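Local coordinates for protein antitoxin HipB (Escherichia coli, PDB 4Z5H) that neutralises the toxin HipA as its antitoxin and, as a homodimer, binds and bends operator DNA to repress the hipBA operon, at residues 8-19 with 42-50. The protein carries 1 engineered substitution. Residues are numbered along the deposited sequence; the frame is centred on the assembly and turned at random.
Sequences PTQLANAMKLVR and NFENNPDNT. With nucleotides of chain B; nucleotides of chain C.
Arg19 and Glu44 close one end of a helix-on-helix contact in the Cro/C1-type helix-turn-helix fold of HipB, where the first helix (8-21) lies across the end of helix 37-45 and the loop that follows it. Arg19 is worth following outward. From CB, CG swings opposite the backbone N (chi1 170°), and CD comes within 3.6 Å of Glu44 OE2. A bend at chi3 then turns the guanidinium edge to the carboxylate: NE gives a nearly straight bond to the syn lone pair of Glu44 OE2 at 2.7 Å. NH1 reaches the syn lone pair of Glu44 OE1 at 2.9 Å, the two planes being almost coplanar. NH2, left over from this side-on grip, bonds OP1 of DT2 on chain C and the carbonyl of Trp24. The salt bridge probably helps orient the guanidinium for its hydrogen bond to the DNA phosphate. Lys16 lays its extended methylenes across the same carboxylate, while Gln26 gives Glu44 OE1 a further bond.

Deeper in, Ala12 CB sits over one face of the Phe43 ring, offset toward the rim, and Met15 SD meets the ring edge 3.5 Å from Phe43 CZ, a Met-aromatic contact. Phe55, Ile58 and Leu59 of helix 52-61 also touch the Met15 side chain. Beyond them Pro47 CB touches Ala12 CB, and Pro8 packs against Phe56 of the second subunit. At the far end, water 1 accepts from Thr9 N and donates to Asp48 OD1, which lies 3.3 Å from Pro8 CB.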
loop_
_atom_site.group_PDB
_atom_site.type_symbol
_atom_site.label_atom_id
_atom_site.label_comp_id
_atom_site.label_asym_id
_atom_site.label_seq_id
_atom_site.Cartn_x
_atom_site.Cartn_y
_atom_site.Cartn_z
ATOM N N PRO A 8 6.681 2.072 4.168
ATOM C CA PRO A 8 7.066 1.734 2.802
ATOM C C PRO A 8 8.340 0.875 2.790
ATOM O O PRO A 8 8.360 -0.081 2.084
ATOM C CB PRO A 8 7.309 3.089 2.149
ATOM C CG PRO A 8 6.520 4.044 2.968
ATOM C CD PRO A 8 6.626 3.525 4.358
ATOM N N THR A 9 9.328 1.180 3.615
ATOM C CA THR A 9 10.540 0.383 3.675
ATOM C C THR A 9 10.273 -1.067 4.099
ATOM O O THR A 9 10.746 -1.976 3.469
ATOM C CB THR A 9 11.566 1.002 4.647
ATOM O OG1 THR A 9 11.971 2.274 4.169
ATOM C CG2 THR A 9 12.780 0.098 4.809
ATOM N N GLN A 10 9.470 -1.250 5.130
ATOM C CA GLN A 10 9.084 -2.563 5.591
ATOM C C GLN A 10 8.320 -3.302 4.495
ATOM O O GLN A 10 8.537 -4.461 4.277
ATOM C CB GLN A 10 8.224 -2.466 6.847
ATOM C CG GLN A 10 8.962 -2.099 8.117
ATOM C CD GLN A 10 8.045 -1.865 9.299
ATOM O OE1 GLN A 10 6.924 -2.291 9.320
ATOM N NE2 GLN A 10 8.551 -1.183 10.286
ATOM N N LEU A 11 7.449 -2.587 3.807
ATOM C CA LEU A 11 6.677 -3.161 2.733
ATOM C C LEU A 11 7.565 -3.642 1.585
ATOM O O LEU A 11 7.402 -4.738 1.110
ATOM C CB LEU A 11 5.668 -2.149 2.212
ATOM C CG LEU A 11 4.784 -2.565 1.045
ATOM C CD1 LEU A 11 4.087 -3.891 1.247
ATOM C CD2 LEU A 11 3.814 -1.459 0.667
ATOM N N ALA A 12 8.491 -2.793 1.173
ATOM C CA ALA A 12 9.413 -3.101 0.095
ATOM C C ALA A 12 10.326 -4.281 0.448
ATOM O O ALA A 12 10.535 -5.148 -0.353
ATOM C CB ALA A 12 10.236 -1.883 -0.272
ATOM N N ASN A 13 10.831 -4.302 1.673
ATOM C CA ASN A 13 11.687 -5.369 2.124
ATOM C C ASN A 13 10.941 -6.699 2.094
ATOM O O ASN A 13 11.477 -7.669 1.633
ATOM C CB ASN A 13 12.204 -5.108 3.540
ATOM C CG ASN A 13 13.216 -3.977 3.609
ATOM O OD1 ASN A 13 13.619 -3.455 2.613
ATOM N ND2 ASN A 13 13.603 -3.606 4.785
ATOM N N ALA A 14 9.698 -6.718 2.562
ATOM C CA ALA A 14 8.885 -7.921 2.522
ATOM C C ALA A 14 8.587 -8.428 1.102
ATOM O O ALA A 14 8.638 -9.596 0.833
ATOM C CB ALA A 14 7.587 -7.707 3.265
ATOM N N MET A 15 8.253 -7.517 0.214
ATOM C CA MET A 15 8.001 -7.858 -1.164
ATOM C C MET A 15 9.218 -8.352 -1.949
ATOM O O MET A 15 9.095 -9.230 -2.753
ATOM C CB MET A 15 7.252 -6.758 -1.872
ATOM C CG MET A 15 5.839 -6.654 -1.349
ATOM S SD MET A 15 4.983 -5.193 -1.860
ATOM C CE MET A 15 4.645 -5.598 -3.547
ATOM N N LYS A 16 10.370 -7.749 -1.693
ATOM C CA LYS A 16 11.627 -8.179 -2.283
ATOM C C LYS A 16 11.943 -9.601 -1.824
ATOM O O LYS A 16 12.373 -10.419 -2.590
ATOM C CB LYS A 16 12.757 -7.240 -1.901
ATOM C CG LYS A 16 14.114 -7.617 -2.468
ATOM C CD LYS A 16 15.181 -6.611 -2.089
ATOM C CE LYS A 16 16.569 -7.015 -2.560
ATOM N NZ LYS A 16 17.546 -5.929 -2.378
ATOM N N LEU A 17 11.694 -9.870 -0.553
ATOM C CA LEU A 17 11.950 -11.176 0.004
ATOM C C LEU A 17 11.109 -12.229 -0.699
ATOM O O LEU A 17 11.609 -13.265 -1.046
ATOM C CB LEU A 17 11.692 -11.180 1.501
ATOM C CG LEU A 17 11.999 -12.467 2.267
ATOM C CD1 LEU A 17 13.428 -12.930 2.047
ATOM C CD2 LEU A 17 11.722 -12.285 3.751
ATOM N N VAL A 18 9.845 -11.919 -0.954
ATOM C CA VAL A 18 8.988 -12.817 -1.686
ATOM C C VAL A 18 9.522 -13.041 -3.100
ATOM O O VAL A 18 9.532 -14.160 -3.578
ATOM C CB VAL A 18 7.520 -12.332 -1.734
ATOM C CG1 VAL A 18 6.709 -13.216 -2.652
ATOM C CG2 VAL A 18 6.904 -12.300 -0.346
ATOM N N ARG A 19 9.969 -11.981 -3.750
ATOM C CA ARG A 19 10.492 -12.134 -5.083
ATOM C C ARG A 19 11.719 -13.052 -5.081
ATOM O O ARG A 19 11.782 -13.981 -5.832
ATOM C CB ARG A 19 10.875 -10.783 -5.662
ATOM C CG ARG A 19 11.652 -10.864 -6.951
ATOM C CD ARG A 19 11.920 -9.513 -7.555
ATOM N NE ARG A 19 12.980 -8.765 -6.912
ATOM C CZ ARG A 19 14.277 -8.995 -7.046
ATOM N NH1 ARG A 19 15.136 -8.214 -6.438
ATOM N NH2 ARG A 19 14.716 -9.977 -7.811
ATOM N N ASN A 42 13.435 0.842 -8.185
ATOM C CA ASN A 42 13.143 2.012 -7.380
ATOM C C ASN A 42 12.222 1.669 -6.206
ATOM O O ASN A 42 12.430 2.164 -5.138
ATOM C CB ASN A 42 12.582 3.176 -8.198
ATOM C CG ASN A 42 12.412 4.450 -7.376
ATOM O OD1 ASN A 42 13.356 5.161 -7.121
ATOM N ND2 ASN A 42 11.202 4.713 -6.946
ATOM N N PHE A 43 11.231 0.809 -6.427
ATOM C CA PHE A 43 10.328 0.422 -5.363
ATOM C C PHE A 43 11.072 -0.306 -4.242
ATOM O O PHE A 43 10.904 0.020 -3.103
ATOM C CB PHE A 43 9.197 -0.472 -5.892
ATOM C CG PHE A 43 8.444 -1.225 -4.819
ATOM C CD1 PHE A 43 7.631 -0.563 -3.927
ATOM C CD2 PHE A 43 8.596 -2.581 -4.677
ATOM C CE1 PHE A 43 6.958 -1.260 -2.939
ATOM C CE2 PHE A 43 7.922 -3.284 -3.706
ATOM C CZ PHE A 43 7.101 -2.627 -2.832
ATOM N N GLU A 44 11.883 -1.284 -4.606
ATOM C CA GLU A 44 12.597 -2.096 -3.635
ATOM C C GLU A 44 13.572 -1.260 -2.792
ATOM O O GLU A 44 13.708 -1.471 -1.622
ATOM C CB GLU A 44 13.278 -3.290 -4.310
ATOM C CG GLU A 44 12.293 -4.331 -4.826
ATOM C CD GLU A 44 12.936 -5.630 -5.302
ATOM O OE1 GLU A 44 14.150 -5.676 -5.484
ATOM O OE2 GLU A 44 12.204 -6.599 -5.476
ATOM N N ASN A 45 14.235 -0.312 -3.422
ATOM C CA ASN A 45 15.245 0.483 -2.758
ATOM C C ASN A 45 14.831 1.843 -2.232
ATOM O O ASN A 45 15.376 2.319 -1.278
ATOM C CB ASN A 45 16.476 0.588 -3.647
ATOM C CG ASN A 45 17.061 -0.760 -3.931
ATOM O OD1 ASN A 45 17.583 -1.395 -3.042
ATOM N ND2 ASN A 45 16.914 -1.226 -5.149
ATOM N N ASN A 46 13.875 2.452 -2.892
ATOM C CA ASN A 46 13.465 3.782 -2.581
ATOM C C ASN A 46 11.925 3.892 -2.569
ATOM O O ASN A 46 11.369 4.668 -3.303
ATOM C CB ASN A 46 14.079 4.683 -3.637
ATOM C CG ASN A 46 13.996 6.138 -3.286
ATOM O OD1 ASN A 46 14.100 6.508 -2.138
ATOM N ND2 ASN A 46 13.803 6.969 -4.283
ATOM N N PRO A 47 11.269 3.114 -1.715
ATOM C CA PRO A 47 9.806 2.946 -1.776
ATOM C C PRO A 47 8.905 4.134 -1.377
ATOM O O PRO A 47 7.753 4.144 -1.728
ATOM C CB PRO A 47 9.549 1.778 -0.845
ATOM C CG PRO A 47 10.639 1.848 0.128
ATOM C CD PRO A 47 11.839 2.312 -0.629
ATOM N N ASP A 48 9.441 5.105 -0.667
ATOM C CA ASP A 48 8.641 6.118 -0.004
ATOM C C ASP A 48 7.746 6.933 -0.944
ATOM O O ASP A 48 6.623 7.202 -0.614
ATOM C CB ASP A 48 9.535 7.081 0.767
ATOM C CG ASP A 48 9.907 6.581 2.130
ATOM O OD1 ASP A 48 9.409 5.567 2.576
ATOM O OD2 ASP A 48 10.717 7.227 2.765
ATOM N N ASN A 49 8.248 7.304 -2.106
ATOM C CA ASN A 49 7.469 8.083 -3.048
ATOM C C ASN A 49 6.867 7.270 -4.185
ATOM O O ASN A 49 6.323 7.821 -5.105
ATOM C CB ASN A 49 8.252 9.288 -3.555
ATOM C CG ASN A 49 8.686 10.207 -2.444
ATOM O OD1 ASN A 49 9.837 10.524 -2.330
ATOM N ND2 ASN A 49 7.762 10.628 -1.631
ATOM N N THR A 50 6.984 5.956 -4.092
ATOM C CA THR A 50 6.365 5.033 -5.019
ATOM C C THR A 50 4.826 5.155 -4.984
ATOM O O THR A 50 4.245 5.310 -3.952
ATOM C CB THR A 50 6.779 3.590 -4.678
ATOM O OG1 THR A 50 8.172 3.437 -4.913
ATOM C CG2 THR A 50 6.045 2.599 -5.529
ATOM P P DA B 12 11.061 9.186 -6.770
ATOM O OP1 DA B 12 11.073 8.130 -5.758
ATOM O OP2 DA B 12 12.219 9.375 -7.644
ATOM O "O5'" DA B 12 9.770 8.935 -7.652
ATOM C "C5'" DA B 12 8.461 9.172 -7.120
ATOM C "C4'" DA B 12 7.417 8.613 -8.054
ATOM O "O4'" DA B 12 7.263 9.496 -9.180
ATOM C "C3'" DA B 12 7.765 7.259 -8.653
ATOM O "O3'" DA B 12 6.569 6.567 -8.973
ATOM C "C2'" DA B 12 8.515 7.630 -9.917
ATOM C "C1'" DA B 12 7.859 8.937 -10.337
ATOM N N9 DA B 12 8.788 9.926 -10.865
ATOM C C8 DA B 12 10.060 10.214 -10.441
ATOM N N7 DA B 12 10.628 11.193 -11.097
ATOM C C5 DA B 12 9.660 11.586 -12.008
ATOM C C6 DA B 12 9.641 12.582 -12.993
ATOM N N6 DA B 12 10.666 13.399 -13.238
ATOM N N1 DA B 12 8.520 12.709 -13.733
ATOM C C2 DA B 12 7.489 11.896 -13.480
ATOM N N3 DA B 12 7.385 10.925 -12.581
ATOM C C4 DA B 12 8.518 10.821 -11.869
ATOM P P DT C 2 17.622 -9.419 -10.127
ATOM O OP1 DT C 2 17.466 -9.949 -8.797
ATOM O OP2 DT C 2 16.468 -9.304 -10.989
ATOM O "O5'" DT C 2 18.269 -7.980 -10.054
ATOM C "C5'" DT C 2 19.481 -7.745 -9.341
ATOM C "C4'" DT C 2 19.936 -6.317 -9.527
ATOM O "O4'" DT C 2 20.467 -6.129 -10.857
ATOM C "C3'" DT C 2 18.861 -5.242 -9.339
ATOM O "O3'" DT C 2 19.460 -4.156 -8.645
ATOM C "C2'" DT C 2 18.585 -4.780 -10.754
ATOM C "C1'" DT C 2 19.968 -4.916 -11.366
ATOM N N1 DT C 2 20.045 -4.964 -12.833
ATOM C C2 DT C 2 21.167 -4.452 -13.446
ATOM O O2 DT C 2 22.099 -3.970 -12.834
ATOM N N3 DT C 2 21.150 -4.517 -14.813
ATOM C C4 DT C 2 20.154 -5.039 -15.610
ATOM O O4 DT C 2 20.284 -5.032 -16.823
ATOM C C5 DT C 2 18.998 -5.539 -14.905
ATOM C C7 DT C 2 17.869 -6.128 -15.688
ATOM C C6 DT C 2 19.006 -5.486 -13.568
ATOM P P DA C 3 18.778 -3.473 -7.417
ATOM O OP1 DA C 3 18.930 -4.339 -6.281
ATOM O OP2 DA C 3 17.449 -3.041 -7.808
ATOM O "O5'" DA C 3 19.684 -2.195 -7.222
ATOM C "C5'" DA C 3 21.103 -2.327 -7.055
ATOM C "C4'" DA C 3 21.855 -1.278 -7.841
ATOM O "O4'" DA C 3 21.769 -1.535 -9.259
ATOM C "C3'" DA C 3 21.405 0.168 -7.637
ATOM O "O3'" DA C 3 22.581 0.954 -7.487
ATOM C "C2'" DA C 3 20.651 0.484 -8.912
ATOM C "C1'" DA C 3 21.366 -0.372 -9.937
ATOM N N9 DA C 3 20.556 -0.785 -11.075
ATOM C C8 DA C 3 19.276 -1.271 -11.063
ATOM N N7 DA C 3 18.813 -1.568 -12.250
ATOM C C5 DA C 3 19.867 -1.279 -13.102
ATOM C C6 DA C 3 20.015 -1.378 -14.497
ATOM N N6 DA C 3 19.061 -1.815 -15.315
ATOM N N1 DA C 3 21.190 -0.990 -15.029
ATOM C C2 DA C 3 22.149 -0.551 -14.212
ATOM N N3 DA C 3 22.126 -0.397 -12.894
ATOM C C4 DA C 3 20.945 -0.791 -12.392
HETATM O O HOH W 1 9.903 3.948 4.832
HETATM O O HOH W 2 13.911 -3.913 -0.308
HETATM O O HOH W 3 13.416 -0.713 1.013
HETATM O O HOH W 4 16.520 -4.614 -4.829
#